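Local atomic coordinates of uncharacterized protein (Xanthomonas campestris pv. campestris, PDB entry 3HIU), a protein that is of unknown function but belongs to the DUF892 family of the ferritin-like clan and folds as a four-helix bundle that pairs into a dimer. Residues 42-45 against 46-50; 102-105 against 106-109; 7-10 against 11-15; 131-134 against 135-139. All blocks are in the same frame, centred on the assembly; numbering follows the deposited sequence.

Contact 1: residues 42-45 against 46-50; sequences IEQH and VEETQ. With NA (sodium ion), chain J; EDO (1,2-ethanediol), chain N.
The Glu48 carboxylate reaches back one turn of helix 36-62 and takes hydrogen bonds from two side chains. The anti lone pair of Glu48 OE2 accepts His45 ND1 at 3.0 Å, with the oxygen 24° out of the imidazole plane. Gln44 NE2 donates to the syn lone pair of Glu48 OE1 at 2.9 Å, amide and carboxylate planes standing 72° apart. The bend of Glu48 at chi2 (142°) turns its carboxylate toward both donors, and a salt bridge from Arg41 to OE2 adds a third grip; together these fix the rotation of the carboxylate. In the backbone, Val46 N to Ile42 O is short at 2.8 Å, and Thr49 N donates to His45 O. The Thr49 side chain adds a weak bond from OG1 to His45 O at 3.2 Å. Thr49 OG1 binds the sodium ion at 2.6 Å and sits over the centre of one face of the His45 ring. Apolar contact is slight, with Ile42 CG2 4.5 Å from Val46 CG2. With His45 NE2 bonded to Glu137 and Gln52 as the other sodium ligand, this turn presents a His-carboxylate hydrogen bond beside a metal site in the core of a ferritin-like helical bundle.

Contact 2: residues 102-105 against 106-109; sequences AFEH and LEIA
Glu107 N donates to Phe103 O at 2.8 Å in a nearly straight bond, N-H...O 164°, one of four i to i+4 backbone bonds that carry helix 94-120 through these residues. Beside it, Glu104 and Glu107 run side by side in the same direction, and their carboxylates come together with Glu104 OE1 2.9 Å from Glu107 OE2, the planes 43° apart. These two acceptor oxygens are not hydrogen-bonded to each other. The Glu107 side chain lies about 3 Å from the sodium ion, and Glu18 and Glu137 add further carboxylates close by.

On the next flank the Phe103 ring is met obliquely by two groups: Leu106 CD2 comes to 3.9 Å from CE2, and Glu107 CG to 3.9 Å from CE1. Phe103 CG, swung opposite its own backbone N (chi1 -161°), places the ring where both reach it, and Met17 and Met24 of helix 2-28 also touch it. His105 takes Ile108 CD1 over one face, a CH-pi contact with the methyl 3.5 Å from the ring centroid and offset toward the rim. The methyl sits tightly, 2.9 Å from Glu104 O, and its exact position is doubtful. This imidazole also stacks on His105 of the second subunit. The helix thus turns one flank to the dimer interface and another to a cluster of glutamates inside a ferritin-like four-helix bundle.

Contact 3: residues 7-10 against 11-15; sequences LVKW and LQDAY
Leu7 and Leu11 form the close-packed side of this turn of helix 2-28, side by side and pointing the same way, Leu7 CD2 3.8 Å from Leu11 CG. The backbone bond from Leu11 N to Leu7 O is short at 2.7 Å, and Leu114 of helix 94-120 packs on both leucines. Val8 continues the apolar surface: its side chain and that of Gln12 cross at a slant, Val8 CG1 4.1 Å from Gln12 CD, while the Gln12 amide is held through NE2 by Ser66 O.

On the polar flank, contact within this turn is confined largely to partly exposed residues. Lys9, bent at chi2 (-89°), brings NZ within 3.0 Å of Asp13 OD2 in a salt bridge that uses the syn lone pair of that oxygen. The same oxygen lies 3.7 Å from Trp10 CD1, indole and carboxylate planes 31° apart. The second subunit completes this side: Lys9 NZ and Trp10 NE1 both bond to its Asp91, while its Lys95 pairs with Asp13 OD2 and makes a cation-pi contact with Trp10. This is an amphipathic helix of a four-helix bundle, its leucines in the core and its charged flank in a salt-bridge network across the dimer interface.

Contact 4: residues 131-134 against 135-139; sequences EDIL and QQEIE
Leu134 and Ile138 cross at a slant, meeting through their terminal methyls with Leu134 CD1 3.8 Å from Ile138 CD1. With chi1 162° and chi2 59°, CD1 is the leucine branch that meets the isoleucine; Ile108 and Tyr111 of helix 94-120 pack on this leucine. Ile138 N donates to Leu134 O at 3.0 Å.

On another flank Ile133 and Glu137 run side by side in the same direction, Ile133 CG2 3.6 Å from Glu137 OE2. The Glu137 CG lies beside its own backbone N and the chain bends at chi2 (-41°), leaving Glu137 CG 3.2 Å from Ile133 O. That carbonyl also accepts Glu137 N at 3.2 Å. Helix 124-159 is the last of a ferritin-like four-helix bundle, and this flank faces its interior: the Glu137 side chain lies about 3 Å from the sodium ion, with OE2 weakly hydrogen-bonded to Gln52 and OE1 engaged by the histidine of helix 36-62. Gln136 extends its chain past the carbonyl of the preceding turn, CG 3.2 Å from Asp132 O, and its amide oxygen reaches Gln52 NE2 on helix 36-62.

In the fold
Each contact occupies a little over two turns of a different helix in the four-helix bundle. Along the chain the order is contact 3 (helix 2-28), contact 1 (36-62), contact 2 (94-120) and contact 4 (124-159). Contacts 1, 2 and 4 converge around the sodium ion, their centres 10 to 15 Å apart: His45 of contact 1 meets Glu137 of contact 4, which in turn approaches the glutamates of contact 2. Contact 3 lies nearer one end of the bundle, its centre 15 to 20 Å from the others, and touches none of them. Contacts 2 and 3 both reach the second subunit, so the bundle combines a polar metal-binding interior with a dimer-forming surface.

Contact 1: residues 42-45 against 46-50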
loop_
_atom_site.group_PDB
_atom_site.type_symbol
_atom_site.label_atom_id
_atom_site.label_comp_id
_atom_site.label_asym_id
_atom_site.label_seq_id
_atom_site.Cartn_x
_atom_site.Cartn_y
_atom_site.Cartn_z
ATOM N N ILE B 42 9.202 -12.832 -6.838
ATOM C CA ILE B 42 8.520 -13.056 -5.581
ATOM C C ILE B 42 9.211 -14.152 -4.759
ATOM O O ILE B 42 9.367 -14.018 -3.542
ATOM C CB ILE B 42 7.056 -13.389 -5.832
ATOM C CG1 ILE B 42 6.401 -12.244 -6.595
ATOM C CG2 ILE B 42 6.340 -13.634 -4.526
ATOM C CD1 ILE B 42 6.256 -10.990 -5.765
ATOM N N GLU B 43 9.637 -15.223 -5.427
ATOM C CA GLU B 43 10.346 -16.329 -4.762
ATOM C C GLU B 43 11.577 -15.829 -4.003
ATOM O O GLU B 43 11.796 -16.178 -2.843
ATOM C CB GLU B 43 10.742 -17.421 -5.777
ATOM C CG GLU B 43 9.633 -18.433 -6.088
ATOM C CD GLU B 43 9.829 -19.210 -7.407
ATOM O OE1 GLU B 43 10.943 -19.223 -7.986
ATOM O OE2 GLU B 43 8.841 -19.822 -7.865
ATOM N N GLN B 44 12.366 -14.995 -4.673
ATOM C CA GLN B 44 13.544 -14.373 -4.082
ATOM C C GLN B 44 13.188 -13.501 -2.887
ATOM O O GLN B 44 13.978 -13.377 -1.949
ATOM C CB GLN B 44 14.259 -13.526 -5.130
ATOM C CG GLN B 44 15.404 -12.683 -4.593
ATOM C CD GLN B 44 15.995 -11.785 -5.665
ATOM O OE1 GLN B 44 15.622 -11.874 -6.837
ATOM N NE2 GLN B 44 16.916 -10.912 -5.269
ATOM N N HIS B 45 12.009 -12.886 -2.924
ATOM C CA HIS B 45 11.595 -12.022 -1.819
ATOM C C HIS B 45 10.964 -12.796 -0.660
ATOM O O HIS B 45 10.950 -12.314 0.477
ATOM C CB HIS B 45 10.674 -10.889 -2.291
ATOM C CG HIS B 45 10.617 -9.724 -1.345
ATOM N ND1 HIS B 45 11.714 -9.284 -0.637
ATOM C CD2 HIS B 45 9.600 -8.896 -1.010
ATOM C CE1 HIS B 45 11.374 -8.245 0.103
ATOM N NE2 HIS B 45 10.094 -7.989 -0.104
ATOM N N VAL B 46 10.454 -13.993 -0.940
ATOM C CA VAL B 46 9.991 -14.864 0.139
ATOM C C VAL B 46 11.165 -15.240 1.042
ATOM O O VAL B 46 11.006 -15.367 2.255
ATOM C CB VAL B 46 9.273 -16.132 -0.372
ATOM C CG1 VAL B 46 9.125 -17.154 0.751
ATOM C CG2 VAL B 46 7.908 -15.770 -0.927
ATOM N N GLU B 47 12.347 -15.389 0.447
ATOM C CA GLU B 47 13.552 -15.717 1.207
ATOM C C GLU B 47 14.140 -14.485 1.907
ATOM O O GLU B 47 14.545 -14.555 3.062
ATOM C CB GLU B 47 14.589 -16.378 0.299
ATOM C CG GLU B 47 14.161 -17.737 -0.238
ATOM C CD GLU B 47 14.389 -18.853 0.765
ATOM O OE1 GLU B 47 13.766 -19.932 0.626
ATOM O OE2 GLU B 47 15.198 -18.645 1.697
ATOM N N GLU B 48 14.178 -13.364 1.198
ATOM C CA GLU B 48 14.561 -12.084 1.779
ATOM C C GLU B 48 13.699 -11.735 3.004
ATOM O O GLU B 48 14.238 -11.302 4.027
ATOM C CB GLU B 48 14.480 -10.962 0.726
ATOM C CG GLU B 48 15.737 -10.816 -0.141
ATOM C CD GLU B 48 15.451 -10.481 -1.612
ATOM O OE1 GLU B 48 16.307 -10.802 -2.470
ATOM O OE2 GLU B 48 14.383 -9.905 -1.919
ATOM N N THR B 49 12.376 -11.917 2.901
ATOM C CA THR B 49 11.457 -11.639 4.014
ATOM C C THR B 49 11.787 -12.475 5.235
ATOM O O THR B 49 11.929 -11.955 6.341
ATOM C CB THR B 49 9.988 -11.925 3.647
ATOM O OG1 THR B 49 9.470 -10.835 2.880
ATOM C CG2 THR B 49 9.141 -12.067 4.907
ATOM N N GLN B 50 11.893 -13.783 5.040
ATOM C CA GLN B 50 12.275 -14.668 6.127
ATOM C C GLN B 50 13.484 -14.109 6.884
ATOM O O GLN B 50 13.545 -14.173 8.114
ATOM C CB GLN B 50 12.558 -16.065 5.583
ATOM C CG GLN B 50 11.344 -16.680 4.919
ATOM C CD GLN B 50 11.694 -17.833 4.005
ATOM O OE1 GLN B 50 12.861 -18.194 3.861
ATOM N NE2 GLN B 50 10.680 -18.416 3.376
HETATM NA NA NA J . 9.176 -8.292 2.885
HETATM C C1 EDO N . 9.198 -21.366 -10.443
HETATM O O1 EDO N . 10.555 -20.988 -10.174
HETATM C C2 EDO N . 9.123 -22.314 -11.626
HETATM O O2 EDO N . 7.949 -21.976 -12.355
#

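Contact 2: residues 102-105 against 106-109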
loop_
_atom_site.group_PDB
_atom_site.type_symbol
_atom_site.label_atom_id
_atom_site.label_comp_id
_atom_site.label_asym_id
_atom_site.label_seq_id
_atom_site.Cartn_x
_atom_site.Cartn_y
_atom_site.Cartn_z
ATOM N N ALA B 102 1.096 -2.318 -2.893
ATOM C CA ALA B 102 0.543 -1.568 -1.760
ATOM C C ALA B 102 1.088 -2.049 -0.420
ATOM O O ALA B 102 1.376 -1.242 0.453
ATOM C CB ALA B 102 -0.977 -1.634 -1.759
ATOM N N PHE B 103 1.222 -3.364 -0.255
ATOM C CA PHE B 103 1.805 -3.896 0.971
ATOM C C PHE B 103 3.273 -3.502 1.086
ATOM O O PHE B 103 3.746 -3.200 2.178
ATOM C CB PHE B 103 1.643 -5.418 1.067
ATOM C CG PHE B 103 1.799 -5.967 2.479
ATOM C CD1 PHE B 103 3.010 -6.507 2.908
ATOM C CD2 PHE B 103 0.726 -5.946 3.378
ATOM C CE1 PHE B 103 3.149 -7.014 4.207
ATOM C CE2 PHE B 103 0.856 -6.456 4.672
ATOM C CZ PHE B 103 2.069 -6.989 5.083
ATOM N N GLU B 104 3.992 -3.500 -0.037
ATOM C CA GLU B 104 5.407 -3.108 -0.050
ATOM C C GLU B 104 5.545 -1.631 0.317
ATOM O O GLU B 104 6.625 -1.170 0.703
ATOM C CB GLU B 104 6.051 -3.360 -1.420
ATOM C CG GLU B 104 6.191 -4.835 -1.825
ATOM C CD GLU B 104 7.128 -5.622 -0.916
ATOM O OE1 GLU B 104 7.712 -5.031 0.014
ATOM O OE2 GLU B 104 7.279 -6.840 -1.135
ATOM N N HIS B 105 4.452 -0.885 0.180
ATOM C CA HIS B 105 4.446 0.496 0.642
ATOM C C HIS B 105 3.971 0.631 2.096
ATOM O O HIS B 105 4.430 1.502 2.828
ATOM C CB HIS B 105 3.679 1.394 -0.333
ATOM C CG HIS B 105 4.532 1.897 -1.455
ATOM N ND1 HIS B 105 4.622 1.255 -2.676
ATOM C CD2 HIS B 105 5.372 2.961 -1.530
ATOM C CE1 HIS B 105 5.466 1.910 -3.454
ATOM N NE2 HIS B 105 5.930 2.947 -2.786
ATOM N N LEU B 106 3.069 -0.250 2.516
ATOM C CA LEU B 106 2.777 -0.383 3.929
ATOM C C LEU B 106 4.092 -0.623 4.644
ATOM O O LEU B 106 4.411 0.039 5.619
ATOM C CB LEU B 106 1.834 -1.562 4.176
ATOM C CG LEU B 106 1.290 -1.687 5.602
ATOM C CD1 LEU B 106 0.742 -0.352 6.069
ATOM C CD2 LEU B 106 0.211 -2.769 5.684
ATOM N N GLU B 107 4.870 -1.568 4.140
ATOM C CA GLU B 107 6.152 -1.900 4.756
ATOM C C GLU B 107 7.120 -0.716 4.795
ATOM O O GLU B 107 7.691 -0.412 5.847
ATOM C CB GLU B 107 6.792 -3.108 4.063
ATOM C CG GLU B 107 6.087 -4.432 4.350
ATOM C CD GLU B 107 6.906 -5.632 3.910
ATOM O OE1 GLU B 107 7.386 -6.381 4.784
ATOM O OE2 GLU B 107 7.082 -5.819 2.686
ATOM N N ILE B 108 7.306 -0.056 3.652
ATOM C CA ILE B 108 8.103 1.173 3.589
ATOM C C ILE B 108 7.734 2.116 4.739
ATOM O O ILE B 108 8.521 2.336 5.657
ATOM C CB ILE B 108 7.903 1.905 2.248
ATOM C CG1 ILE B 108 8.521 1.104 1.102
ATOM C CG2 ILE B 108 8.505 3.293 2.306
ATOM C CD1 ILE B 108 7.819 1.302 -0.234
ATOM N N ALA B 109 6.526 2.663 4.694
ATOM C CA ALA B 109 6.090 3.577 5.730
ATOM C C ALA B 109 6.465 3.067 7.127
ATOM O O ALA B 109 7.036 3.805 7.927
ATOM C CB ALA B 109 4.601 3.836 5.618
#

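Contact 3: residues 7-10 against 11-15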
loop_
_atom_site.group_PDB
_atom_site.type_symbol
_atom_site.label_atom_id
_atom_site.label_comp_id
_atom_site.label_asym_id
_atom_site.label_seq_id
_atom_site.Cartn_x
_atom_site.Cartn_y
_atom_site.Cartn_z
ATOM N N LEU B 7 9.731 1.383 20.474
ATOM C CA LEU B 7 10.556 0.718 19.472
ATOM C C LEU B 7 10.175 -0.764 19.426
ATOM O O LEU B 7 9.913 -1.320 18.358
ATOM C CB LEU B 7 12.034 0.864 19.859
ATOM C CG LEU B 7 13.143 0.909 18.805
ATOM C CD1 LEU B 7 14.447 0.430 19.408
ATOM C CD2 LEU B 7 12.789 0.076 17.596
ATOM N N VAL B 8 10.144 -1.393 20.599
ATOM C CA VAL B 8 9.729 -2.787 20.750
ATOM C C VAL B 8 8.301 -3.008 20.237
ATOM O O VAL B 8 8.014 -4.004 19.560
ATOM C CB VAL B 8 9.808 -3.226 22.224
ATOM C CG1 VAL B 8 9.125 -4.561 22.423
ATOM C CG2 VAL B 8 11.264 -3.279 22.690
ATOM N N LYS B 9 7.415 -2.069 20.562
ATOM C CA LYS B 9 6.036 -2.079 20.070
ATOM C C LYS B 9 5.933 -2.139 18.530
ATOM O O LYS B 9 5.198 -2.971 17.985
ATOM C CB LYS B 9 5.296 -0.855 20.609
ATOM C CG LYS B 9 3.796 -1.021 20.691
ATOM C CD LYS B 9 3.128 -0.604 19.399
ATOM C CE LYS B 9 1.663 -1.009 19.374
ATOM N NZ LYS B 9 1.139 -0.930 17.981
ATOM N N TRP B 10 6.666 -1.257 17.839
ATOM C CA TRP B 10 6.671 -1.211 16.371
ATOM C C TRP B 10 7.503 -2.327 15.766
ATOM O O TRP B 10 7.201 -2.811 14.676
ATOM C CB TRP B 10 7.132 0.157 15.861
ATOM C CG TRP B 10 6.139 1.212 16.185
ATOM C CD1 TRP B 10 4.868 1.008 16.576
ATOM C CD2 TRP B 10 6.324 2.633 16.129
ATOM N NE1 TRP B 10 4.234 2.208 16.782
ATOM C CE2 TRP B 10 5.108 3.223 16.506
ATOM C CE3 TRP B 10 7.394 3.460 15.794
ATOM C CZ2 TRP B 10 4.931 4.603 16.567
ATOM C CZ3 TRP B 10 7.214 4.835 15.850
ATOM C CH2 TRP B 10 5.995 5.389 16.234
ATOM N N LEU B 11 8.540 -2.755 16.472
ATOM C CA LEU B 11 9.283 -3.935 16.046
ATOM C C LEU B 11 8.384 -5.186 15.987
ATOM O O LEU B 11 8.479 -5.984 15.051
ATOM C CB LEU B 11 10.490 -4.176 16.958
ATOM C CG LEU B 11 11.774 -3.413 16.631
ATOM C CD1 LEU B 11 12.891 -3.850 17.576
ATOM C CD2 LEU B 11 12.188 -3.609 15.167
ATOM N N GLN B 12 7.515 -5.349 16.984
ATOM C CA GLN B 12 6.580 -6.471 17.017
ATOM C C GLN B 12 5.541 -6.439 15.891
ATOM O O GLN B 12 5.214 -7.480 15.328
ATOM C CB GLN B 12 5.888 -6.561 18.380
ATOM C CG GLN B 12 6.800 -7.063 19.494
ATOM C CD GLN B 12 6.163 -6.948 20.855
ATOM O OE1 GLN B 12 5.407 -6.017 21.121
ATOM N NE2 GLN B 12 6.464 -7.895 21.729
ATOM N N ASP B 13 5.021 -5.251 15.576
ATOM C CA ASP B 13 4.084 -5.083 14.462
ATOM C C ASP B 13 4.733 -5.608 13.187
ATOM O O ASP B 13 4.170 -6.441 12.483
ATOM C CB ASP B 13 3.701 -3.604 14.269
ATOM C CG ASP B 13 2.775 -3.078 15.359
ATOM O OD1 ASP B 13 2.107 -3.885 16.033
ATOM O OD2 ASP B 13 2.706 -1.847 15.542
ATOM N N ALA B 14 5.935 -5.113 12.910
ATOM C CA ALA B 14 6.678 -5.472 11.703
ATOM C C ALA B 14 6.982 -6.960 11.625
ATOM O O ALA B 14 6.850 -7.569 10.567
ATOM C CB ALA B 14 7.976 -4.670 11.615
ATOM N N TYR B 15 7.407 -7.543 12.742
ATOM C CA TYR B 15 7.721 -8.961 12.763
ATOM C C TYR B 15 6.524 -9.735 12.233
ATOM O O TYR B 15 6.671 -10.694 11.479
ATOM C CB TYR B 15 8.055 -9.421 14.182
ATOM C CG TYR B 15 8.392 -10.894 14.257
ATOM C CD1 TYR B 15 9.697 -11.333 14.085
ATOM C CD2 TYR B 15 7.404 -11.847 14.478
ATOM C CE1 TYR B 15 10.015 -12.679 14.143
ATOM C CE2 TYR B 15 7.713 -13.198 14.540
ATOM C CZ TYR B 15 9.022 -13.605 14.371
ATOM O OH TYR B 15 9.347 -14.940 14.430
#

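Contact 4: residues 131-134 against 135-139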
loop_
_atom_site.group_PDB
_atom_site.type_symbol
_atom_site.label_atom_id
_atom_site.label_comp_id
_atom_site.label_asym_id
_atom_site.label_seq_id
_atom_site.Cartn_x
_atom_site.Cartn_y
_atom_site.Cartn_z
ATOM N N GLU B 131 16.806 0.340 8.170
ATOM C CA GLU B 131 17.036 1.086 6.939
ATOM C C GLU B 131 17.373 0.111 5.818
ATOM O O GLU B 131 17.130 0.388 4.636
ATOM C CB GLU B 131 18.167 2.108 7.115
ATOM C CG GLU B 131 17.813 3.316 7.977
ATOM C CD GLU B 131 19.049 4.029 8.530
ATOM O OE1 GLU B 131 20.131 3.939 7.908
ATOM O OE2 GLU B 131 18.942 4.677 9.594
ATOM N N ASP B 132 17.935 -1.033 6.199
ATOM C CA ASP B 132 18.359 -2.022 5.221
ATOM C C ASP B 132 17.162 -2.825 4.738
ATOM O O ASP B 132 17.018 -3.069 3.539
ATOM C CB ASP B 132 19.463 -2.925 5.780
ATOM C CG ASP B 132 20.813 -2.225 5.834
ATOM O OD1 ASP B 132 21.102 -1.427 4.916
ATOM O OD2 ASP B 132 21.584 -2.464 6.791
ATOM N N ILE B 133 16.295 -3.221 5.667
ATOM C CA ILE B 133 15.023 -3.831 5.292
ATOM C C ILE B 133 14.224 -2.857 4.418
ATOM O O ILE B 133 13.609 -3.246 3.424
ATOM C CB ILE B 133 14.189 -4.242 6.536
ATOM C CG1 ILE B 133 14.862 -5.405 7.271
ATOM C CG2 ILE B 133 12.752 -4.613 6.136
ATOM C CD1 ILE B 133 14.265 -5.699 8.643
ATOM N N LEU B 134 14.248 -1.582 4.794
ATOM C CA LEU B 134 13.537 -0.541 4.050
ATOM C C LEU B 134 13.944 -0.476 2.575
ATOM O O LEU B 134 13.091 -0.411 1.700
ATOM C CB LEU B 134 13.742 0.826 4.720
ATOM C CG LEU B 134 13.429 2.059 3.863
ATOM C CD1 LEU B 134 11.973 2.059 3.393
ATOM C CD2 LEU B 134 13.749 3.320 4.643
ATOM N N GLN B 135 15.251 -0.496 2.319
ATOM C CA GLN B 135 15.795 -0.391 0.962
ATOM C C GLN B 135 15.358 -1.576 0.099
ATOM O O GLN B 135 15.169 -1.436 -1.111
ATOM C CB GLN B 135 17.330 -0.286 0.992
ATOM C CG GLN B 135 17.921 0.866 0.151
ATOM C CD GLN B 135 18.117 0.531 -1.332
ATOM O OE1 GLN B 135 18.426 -0.606 -1.699
ATOM N NE2 GLN B 135 17.956 1.538 -2.188
ATOM N N GLN B 136 15.190 -2.735 0.733
ATOM C CA GLN B 136 14.706 -3.929 0.042
ATOM C C GLN B 136 13.232 -3.812 -0.352
ATOM O O GLN B 136 12.817 -4.327 -1.396
ATOM C CB GLN B 136 14.912 -5.175 0.910
ATOM C CG GLN B 136 16.334 -5.371 1.425
ATOM C CD GLN B 136 16.498 -6.678 2.193
ATOM O OE1 GLN B 136 15.545 -7.192 2.783
ATOM N NE2 GLN B 136 17.709 -7.221 2.186
ATOM N N GLU B 137 12.440 -3.151 0.494
ATOM C CA GLU B 137 11.018 -2.948 0.205
ATOM C C GLU B 137 10.896 -1.974 -0.950
ATOM O O GLU B 137 10.112 -2.178 -1.880
ATOM C CB GLU B 137 10.269 -2.433 1.438
ATOM C CG GLU B 137 10.448 -3.293 2.675
ATOM C CD GLU B 137 10.414 -4.772 2.358
ATOM O OE1 GLU B 137 9.634 -5.195 1.483
ATOM O OE2 GLU B 137 11.170 -5.524 2.988
ATOM N N ILE B 138 11.711 -0.926 -0.903
ATOM C CA ILE B 138 11.769 0.030 -2.000
ATOM C C ILE B 138 12.200 -0.643 -3.293
ATOM O O ILE B 138 11.556 -0.488 -4.332
ATOM C CB ILE B 138 12.707 1.179 -1.675
ATOM C CG1 ILE B 138 12.012 2.141 -0.701
ATOM C CG2 ILE B 138 13.112 1.893 -2.955
ATOM C CD1 ILE B 138 12.919 3.175 -0.078
ATOM N N GLU B 139 13.294 -1.394 -3.221
ATOM C CA GLU B 139 13.787 -2.169 -4.354
ATOM C C GLU B 139 12.669 -3.037 -4.943
ATOM O O GLU B 139 12.436 -3.054 -6.156
ATOM C CB GLU B 139 14.962 -3.047 -3.897
ATOM C CG GLU B 139 15.981 -3.401 -4.978
ATOM C CD GLU B 139 15.794 -4.797 -5.543
ATOM O OE1 GLU B 139 14.705 -5.093 -6.077
ATOM O OE2 GLU B 139 16.748 -5.597 -5.465
#